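Local coordinates for protein agglutinin alpha chain (Artocarpus integer, PDB 4R6R) that binds D-galactose as a plant lectin, recognising the T-antigen disaccharide Gal-beta1,3-GalNAc and the human immunoglobulin IgA-1, at residues Ile12-Leu17 with Gln29-Leu34; Glu67-Thr72 with Ser83-Thr88; Gly115-Ile120 with Ser128-Leu133. One frame throughout, in Å; residues are numbered along the deposited sequence.

Contact 1 (Ile12-Leu17 with Gln29-Leu34); sequences IREINL and QVVYDL. With EDO (1,2-ethanediol), chain K.
Residues Ile-12 to Leu-17 and Gln-29 to Leu-34 run antiparallel, with the axes of strands 14-17 and 29-34 at 171° and 4.7 Å at closest approach, as the two inner strands of a four-stranded sheet of the beta-prism fold of jacalin. A classic beta bulge interrupts the pairing: Arg-13 and Glu-14 both stand opposite Val-31, whose carbonyl O accepts from Arg-13 N (2.8 Å) and from Glu-14 N (3.0 Å). Beyond the bulge the regular register returns, Ile-15 facing Val-30 and Asn-16 facing Gln-29. On the inner side, Ile-12 CG2 meets Val-30 CG1 at 4.1 Å, and Val-30 CG1 also lies over the centre of the Tyr-32 ring. Tyr-32 carries its hydroxyl away to Asp-6. On the other side stand Glu-14, Asn-16, Gln-29 and Val-31. Asn-16 and Gln-29 lie alongside each other, their amide planes 32° apart, and the bend of Gln-29 at chi2 (-82°) brings OE1 back to Asn-16 ND2 at 2.8 Å. ND2 also donates to Glu-14 OE2; Ser-57 and Lys-55 hold the same carboxylate, and Lys-55 also reaches Asn-16 OD1, fixing that amide's rotation. At the chain's corner the extended Arg-13 side chain reaches Asp-33 side-on, and both its bonds end on OD1: NE at 2.8 Å on the anti lone pair and NH1 at 2.9 Å from above the carboxylate plane.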
# COMPACT_ATOMS: atom_id res chain seq x y z
N ILE A 12 8.23 -11.46 -9.46
CA ILE A 12 9.40 -11.76 -10.33
C ILE A 12 9.45 -13.24 -10.60
O ILE A 12 9.38 -14.10 -9.71
CB ILE A 12 10.73 -11.29 -9.72
CG1 ILE A 12 10.69 -9.75 -9.65
CG2 ILE A 12 11.91 -11.74 -10.56
CD1 ILE A 12 11.82 -9.19 -8.79
N ARG A 13 9.49 -13.60 -11.89
CA ARG A 13 9.64 -15.00 -12.29
C ARG A 13 11.07 -15.39 -12.65
O ARG A 13 11.47 -16.50 -12.35
CB ARG A 13 8.71 -15.34 -13.48
CG ARG A 13 7.25 -15.39 -13.00
CD ARG A 13 6.31 -15.39 -14.25
NE ARG A 13 4.89 -15.62 -13.85
CZ ARG A 13 4.34 -16.82 -13.66
NH1 ARG A 13 3.05 -16.88 -13.32
NH2 ARG A 13 5.06 -17.93 -13.88
N GLU A 14 11.81 -14.54 -13.32
CA GLU A 14 13.16 -14.89 -13.76
C GLU A 14 13.94 -13.62 -14.00
O GLU A 14 13.41 -12.56 -14.41
CB GLU A 14 13.01 -15.65 -15.09
CG GLU A 14 14.31 -16.14 -15.69
CD GLU A 14 14.00 -16.97 -16.94
OE1 GLU A 14 13.63 -18.16 -16.78
OE2 GLU A 14 14.11 -16.47 -18.08
N ILE A 15 15.25 -13.72 -13.70
CA ILE A 15 16.15 -12.58 -14.02
C ILE A 15 17.23 -13.15 -14.94
O ILE A 15 17.81 -14.23 -14.66
CB ILE A 15 16.80 -12.07 -12.75
CG1 ILE A 15 15.72 -11.37 -11.88
CG2 ILE A 15 17.78 -10.99 -13.10
CD1 ILE A 15 16.19 -10.90 -10.51
N ASN A 16 17.42 -12.47 -16.05
CA ASN A 16 18.48 -12.83 -17.00
C ASN A 16 19.50 -11.68 -17.06
O ASN A 16 19.18 -10.59 -17.51
CB ASN A 16 17.88 -13.05 -18.37
CG ASN A 16 17.01 -14.27 -18.41
OD1 ASN A 16 17.49 -15.39 -18.43
ND2 ASN A 16 15.74 -14.04 -18.44
N LEU A 17 20.71 -11.92 -16.56
CA LEU A 17 21.71 -10.85 -16.54
C LEU A 17 23.03 -11.41 -17.07
O LEU A 17 23.17 -12.65 -17.29
CB LEU A 17 21.87 -10.22 -15.15
CG LEU A 17 22.44 -11.14 -14.06
CD1 LEU A 17 23.97 -11.18 -14.12
CD2 LEU A 17 22.05 -10.58 -12.70
N GLN A 29 17.80 -8.13 -17.67
CA GLN A 29 16.42 -8.35 -18.15
C GLN A 29 15.64 -9.15 -17.13
O GLN A 29 16.18 -10.00 -16.41
CB GLN A 29 16.50 -9.11 -19.48
CG GLN A 29 15.17 -9.33 -20.22
CD GLN A 29 14.37 -10.53 -19.71
OE1 GLN A 29 14.88 -11.45 -19.08
NE2 GLN A 29 13.06 -10.53 -20.03
N VAL A 30 14.34 -8.86 -17.02
CA VAL A 30 13.52 -9.55 -16.04
C VAL A 30 12.22 -10.01 -16.64
O VAL A 30 11.56 -9.26 -17.40
CB VAL A 30 13.21 -8.60 -14.86
CG1 VAL A 30 12.39 -9.27 -13.74
CG2 VAL A 30 14.51 -8.01 -14.24
N VAL A 31 11.89 -11.27 -16.34
CA VAL A 31 10.51 -11.75 -16.58
C VAL A 31 9.72 -11.57 -15.28
O VAL A 31 10.06 -12.25 -14.27
CB VAL A 31 10.46 -13.22 -17.02
CG1 VAL A 31 8.98 -13.62 -17.29
CG2 VAL A 31 11.34 -13.42 -18.28
N TYR A 32 8.80 -10.62 -15.28
CA TYR A 32 7.98 -10.40 -14.09
C TYR A 32 6.80 -11.33 -14.14
O TYR A 32 6.48 -11.95 -15.18
CB TYR A 32 7.50 -8.92 -14.11
CG TYR A 32 8.62 -7.92 -14.07
CD1 TYR A 32 9.22 -7.60 -12.82
CD2 TYR A 32 9.18 -7.36 -15.25
CE1 TYR A 32 10.26 -6.65 -12.77
CE2 TYR A 32 10.22 -6.42 -15.18
CZ TYR A 32 10.74 -6.07 -13.93
OH TYR A 32 11.79 -5.22 -13.73
N ASP A 33 6.06 -11.34 -13.03
CA ASP A 33 4.67 -11.80 -13.10
C ASP A 33 3.76 -10.56 -13.19
O ASP A 33 4.01 -9.57 -12.50
CB ASP A 33 4.27 -12.55 -11.85
CG ASP A 33 2.86 -13.15 -11.99
OD1 ASP A 33 2.77 -14.05 -12.85
OD2 ASP A 33 1.95 -12.62 -11.29
N LEU A 34 2.74 -10.65 -14.00
CA LEU A 34 1.68 -9.68 -14.10
C LEU A 34 0.34 -10.41 -13.97
O LEU A 34 -0.14 -11.02 -14.93
CB LEU A 34 1.79 -8.88 -15.42
CG LEU A 34 0.67 -7.80 -15.52
CD1 LEU A 34 0.73 -6.71 -14.42
CD2 LEU A 34 0.71 -7.23 -16.94
C1 EDO K . -2.15 -10.10 -17.29
O1 EDO K . -2.50 -11.47 -17.00
C2 EDO K . -3.09 -9.17 -16.52
O2 EDO K . -4.47 -9.67 -16.53

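Contact 2 (Glu67-Thr72 with Ser83-Thr88); sequences EVSGYT and SLTFKT
Glu-67 and Lys-87 begin a run of five consecutive antiparallel pairs that ends at Tyr-71 and Ser-83, within the hairpin of strands 65-75 and 78-88 in this beta-prism lectin. Most of this hairpin belongs to the region assigned to IgA binding. The backbone bonds are short in the middle, with Thr-85 N to Ser-69 O at 2.8 Å, and slacken toward Tyr-71, where Ser-83 N to Tyr-71 O is weak. Lys-87 can be followed outward. Its CB packs against Glu-67 CB at 4.2 Å and lies 3.9 Å from Glu-67 O. With CG anti to the backbone N (chi1 175°), the chain then runs out fully extended through CD and CE to NZ. The ammonium does not touch the Glu-67 carboxylate, since NZ and OE1 are 4.7 Å apart; a water bridges them, donating to Glu-67 OE1 at 2.8 Å and accepting a weak bond from NZ. A second water links Ser-69 OG with Thr-85 O on the same side of the sheet. On the reverse side Val-68 and Phe-86 lie side by side, Val-68 CG2 reaching Phe-86 CD1 at 3.8 Å, while Val-68 CG1 meets Leu-84 CD2. Gly-70 CA lies 3.2 Å from Ser-83 O in a CA-H...O contact, on the side where a side chain would have to pass that oxygen. The pair is flanked by strand 102-108 beside 67-72 and strand 92-97 beside 83-88, and Val-68 and Leu-84 pack inward against Phe-127 of strand 124-132.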
# COMPACT_ATOMS: atom_id res chain seq x y z
N GLU A 67 16.76 -10.54 -0.36
CA GLU A 67 17.84 -9.56 -0.24
C GLU A 67 18.52 -9.42 -1.57
O GLU A 67 18.81 -10.44 -2.21
CB GLU A 67 18.92 -9.96 0.81
CG GLU A 67 19.99 -8.88 0.99
CD GLU A 67 20.92 -9.10 2.17
OE1 GLU A 67 20.70 -10.06 2.95
OE2 GLU A 67 21.85 -8.32 2.36
N VAL A 68 18.74 -8.17 -1.99
CA VAL A 68 19.64 -7.91 -3.12
C VAL A 68 20.84 -7.25 -2.55
O VAL A 68 20.72 -6.28 -1.79
CB VAL A 68 18.97 -7.00 -4.15
CG1 VAL A 68 19.96 -6.67 -5.26
CG2 VAL A 68 17.69 -7.67 -4.65
N SER A 69 22.05 -7.71 -2.90
CA SER A 69 23.24 -7.01 -2.39
C SER A 69 24.28 -7.00 -3.52
O SER A 69 24.10 -7.59 -4.58
CB SER A 69 23.86 -7.68 -1.17
OG SER A 69 24.20 -9.02 -1.47
N GLY A 70 25.33 -6.22 -3.29
CA GLY A 70 26.37 -6.15 -4.34
C GLY A 70 27.38 -5.11 -3.97
O GLY A 70 27.57 -4.72 -2.79
N TYR A 71 28.16 -4.75 -4.98
CA TYR A 71 29.19 -3.73 -4.86
C TYR A 71 29.12 -2.73 -5.93
O TYR A 71 28.80 -3.09 -7.08
CB TYR A 71 30.62 -4.42 -4.95
CG TYR A 71 31.00 -5.15 -3.72
CD1 TYR A 71 30.54 -6.45 -3.47
CD2 TYR A 71 31.84 -4.56 -2.77
CE1 TYR A 71 30.86 -7.13 -2.27
CE2 TYR A 71 32.13 -5.20 -1.57
CZ TYR A 71 31.67 -6.47 -1.33
OH TYR A 71 32.02 -7.15 -0.16
N THR A 72 29.45 -1.47 -5.61
CA THR A 72 29.62 -0.44 -6.63
C THR A 72 31.06 0.04 -6.63
O THR A 72 31.73 -0.00 -5.58
CB THR A 72 28.67 0.74 -6.47
OG1 THR A 72 28.97 1.39 -5.25
CG2 THR A 72 27.22 0.30 -6.41
N SER A 83 28.96 -5.95 -8.83
CA SER A 83 28.46 -7.27 -8.58
C SER A 83 27.05 -7.16 -8.04
O SER A 83 26.66 -6.16 -7.48
CB SER A 83 29.36 -7.98 -7.52
OG SER A 83 28.99 -9.26 -7.15
N LEU A 84 26.34 -8.26 -8.23
CA LEU A 84 24.99 -8.47 -7.63
C LEU A 84 24.91 -9.87 -7.10
O LEU A 84 25.41 -10.86 -7.70
CB LEU A 84 23.88 -8.32 -8.66
CG LEU A 84 23.71 -6.91 -9.17
CD1 LEU A 84 22.79 -6.89 -10.41
CD2 LEU A 84 23.09 -6.03 -8.07
N THR A 85 24.20 -9.98 -5.98
CA THR A 85 23.78 -11.27 -5.40
C THR A 85 22.32 -11.20 -5.04
O THR A 85 21.86 -10.18 -4.50
CB THR A 85 24.57 -11.56 -4.11
OG1 THR A 85 25.97 -11.59 -4.46
CG2 THR A 85 24.13 -12.92 -3.49
N PHE A 86 21.59 -12.22 -5.41
CA PHE A 86 20.15 -12.32 -5.09
C PHE A 86 19.92 -13.48 -4.12
O PHE A 86 20.16 -14.67 -4.45
CB PHE A 86 19.33 -12.57 -6.38
CG PHE A 86 19.42 -11.43 -7.35
CD1 PHE A 86 18.55 -10.35 -7.25
CD2 PHE A 86 20.40 -11.43 -8.37
CE1 PHE A 86 18.65 -9.25 -8.11
CE2 PHE A 86 20.48 -10.31 -9.24
CZ PHE A 86 19.63 -9.22 -9.12
N LYS A 87 19.47 -13.16 -2.91
CA LYS A 87 19.16 -14.21 -1.96
C LYS A 87 17.65 -14.35 -1.92
O LYS A 87 16.95 -13.34 -1.71
CB LYS A 87 19.67 -13.85 -0.56
CG LYS A 87 19.28 -14.85 0.50
CD LYS A 87 19.59 -14.20 1.82
CE LYS A 87 18.99 -14.98 2.96
NZ LYS A 87 19.65 -14.45 4.20
N THR A 88 17.12 -15.58 -2.08
CA THR A 88 15.68 -15.81 -1.97
C THR A 88 15.46 -16.64 -0.72
O THR A 88 16.43 -16.96 0.02
CB THR A 88 15.05 -16.60 -3.15
OG1 THR A 88 15.57 -17.93 -3.21
CG2 THR A 88 15.46 -16.02 -4.51
O HOH W 1 18.46 -11.34 4.12
O HOH W 2 21.94 -10.69 -1.33

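Contact 3 (Gly115-Ile120 with Ser128-Leu133); sequences GFKGSI and SMYLSL
Phe-116 and Met-129 touch on the inner side of the sheet, their side chains alongside and pointing the same way. Met-129 CG packs on Phe-116 CE2 at 3.7 Å, and SD, 4.8 Å from the ring centroid and oblique to the ring, makes a Met-aromatic contact. Phe-28 meets the Phe-116 ring edge-to-face. Among backbone hydrogen bonds, Lys-117 and Ser-128 exchange two, with Ser-128 N to Lys-117 O at 2.8 Å; at Gly-115 there is one, Tyr-130 N to Gly-115 O, from above the carbonyl plane, and Gly-115 N is buried without a partner in the model. This is the hairpin of strands 110-120 and 124-132, in the sheet of the beta-prism fold that also holds the N-terminal strand 2-5. On the other side the edge of the Tyr-130 ring lies against the Gly-115 backbone, CD1 3.5 Å from Gly-115 C. The Lys-117 and Tyr-130 side chains cross at about a right angle, Lys-117 CD 4.0 Å from Tyr-130 CE1, while the phenol OH bonds to Asp-5. Polar ends meet through water: one molecule donates to Ser-128 OG at 2.8 Å and accepts from Lys-117 NZ, and both groups also turn to Glu-109 of the third subunit.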
# COMPACT_ATOMS: atom_id res chain seq x y z
N GLY A 115 9.77 -4.50 -9.47
CA GLY A 115 10.16 -3.73 -10.62
C GLY A 115 11.56 -3.25 -10.45
O GLY A 115 12.06 -3.08 -9.33
N PHE A 116 12.21 -3.03 -11.59
CA PHE A 116 13.58 -2.45 -11.65
C PHE A 116 13.60 -1.27 -12.61
O PHE A 116 12.89 -1.27 -13.61
CB PHE A 116 14.60 -3.48 -12.12
CG PHE A 116 14.88 -4.59 -11.15
CD1 PHE A 116 14.10 -5.77 -11.16
CD2 PHE A 116 15.90 -4.51 -10.23
CE1 PHE A 116 14.30 -6.85 -10.26
CE2 PHE A 116 16.13 -5.61 -9.34
CZ PHE A 116 15.35 -6.78 -9.33
N LYS A 117 14.46 -0.32 -12.30
CA LYS A 117 14.77 0.76 -13.24
C LYS A 117 16.26 1.03 -13.02
O LYS A 117 16.86 0.65 -11.99
CB LYS A 117 13.92 2.03 -13.01
CG LYS A 117 14.00 2.53 -11.55
CD LYS A 117 13.04 3.68 -11.20
CE LYS A 117 13.42 4.90 -11.99
NZ LYS A 117 14.68 5.51 -11.47
N GLY A 118 16.86 1.74 -13.98
CA GLY A 118 18.29 1.99 -13.85
C GLY A 118 18.85 2.57 -15.12
O GLY A 118 18.15 3.19 -15.91
N SER A 119 20.15 2.33 -15.33
CA SER A 119 20.80 2.81 -16.56
C SER A 119 21.98 1.88 -16.84
O SER A 119 22.64 1.45 -15.91
CB SER A 119 21.36 4.22 -16.27
OG SER A 119 22.06 4.70 -17.41
N ILE A 120 22.15 1.53 -18.14
CA ILE A 120 23.27 0.68 -18.55
C ILE A 120 23.97 1.39 -19.72
O ILE A 120 23.33 1.70 -20.72
CB ILE A 120 22.76 -0.70 -18.98
CG1 ILE A 120 22.01 -1.33 -17.82
CG2 ILE A 120 23.91 -1.64 -19.37
CD1 ILE A 120 21.44 -2.69 -18.11
N SER A 128 17.45 1.07 -9.30
CA SER A 128 16.53 1.19 -8.17
C SER A 128 15.51 0.06 -8.27
O SER A 128 15.35 -0.57 -9.32
CB SER A 128 15.82 2.50 -8.20
OG SER A 128 16.76 3.60 -8.16
N MET A 129 14.76 -0.17 -7.17
CA MET A 129 13.78 -1.24 -7.10
C MET A 129 12.43 -0.69 -6.60
O MET A 129 12.38 0.11 -5.64
CB MET A 129 14.25 -2.31 -6.18
CG MET A 129 15.52 -3.00 -6.74
SD MET A 129 16.10 -4.38 -5.78
CE MET A 129 16.80 -3.56 -4.37
N TYR A 130 11.38 -1.09 -7.28
CA TYR A 130 10.02 -0.85 -6.82
C TYR A 130 9.72 -1.92 -5.83
O TYR A 130 10.02 -3.10 -6.03
CB TYR A 130 9.06 -1.11 -7.98
CG TYR A 130 9.12 -0.05 -9.04
CD1 TYR A 130 10.14 -0.07 -10.07
CD2 TYR A 130 8.15 0.94 -9.15
CE1 TYR A 130 10.17 0.89 -11.10
CE2 TYR A 130 8.15 1.88 -10.18
CZ TYR A 130 9.16 1.84 -11.18
OH TYR A 130 9.12 2.77 -12.16
N LEU A 131 9.13 -1.51 -4.66
CA LEU A 131 8.73 -2.48 -3.60
C LEU A 131 7.23 -2.35 -3.35
O LEU A 131 6.67 -1.22 -3.41
CB LEU A 131 9.39 -2.14 -2.25
CG LEU A 131 10.93 -2.09 -2.29
CD1 LEU A 131 11.49 -1.68 -0.91
CD2 LEU A 131 11.49 -3.43 -2.73
N SER A 132 6.63 -3.52 -3.05
CA SER A 132 5.20 -3.53 -2.72
C SER A 132 4.91 -4.65 -1.76
O SER A 132 5.65 -5.61 -1.64
CB SER A 132 4.41 -3.66 -4.03
OG SER A 132 2.99 -3.47 -3.75
N LEU A 133 3.74 -4.58 -1.13
CA LEU A 133 3.20 -5.74 -0.48
C LEU A 133 2.48 -6.35 -1.66
O LEU A 133 2.41 -5.80 -2.78
CB LEU A 133 2.20 -5.28 0.61
CG LEU A 133 2.78 -4.44 1.76
CD1 LEU A 133 1.61 -3.88 2.60
CD2 LEU A 133 3.71 -5.27 2.60
OXT LEU A 133 2.04 -7.42 -1.49
O HOH W 3 17.42 4.01 -10.85

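How the contacts relate
From the N terminus, the chain passes through strand 2-5 and then forms three hairpins in series, none nested in or crossing another. Contact 1 closes the loop between 12-17 and 29-34, contact 2 that between 67-72 and 83-88, and contact 3 that between 115-120 and 128-133 at the C-terminal end. Each belongs to a different sheet of the three-sided prism, and their inward side chains meet in its core. Phe-116 is touched by Ile-12 and Val-30 of contact 1 and by Phe-86 of contact 2. Ile-15 and Leu-17 join contacts 1 and 2 through Phe-86, and Val-68 reaches Met-129 SD between contacts 2 and 3.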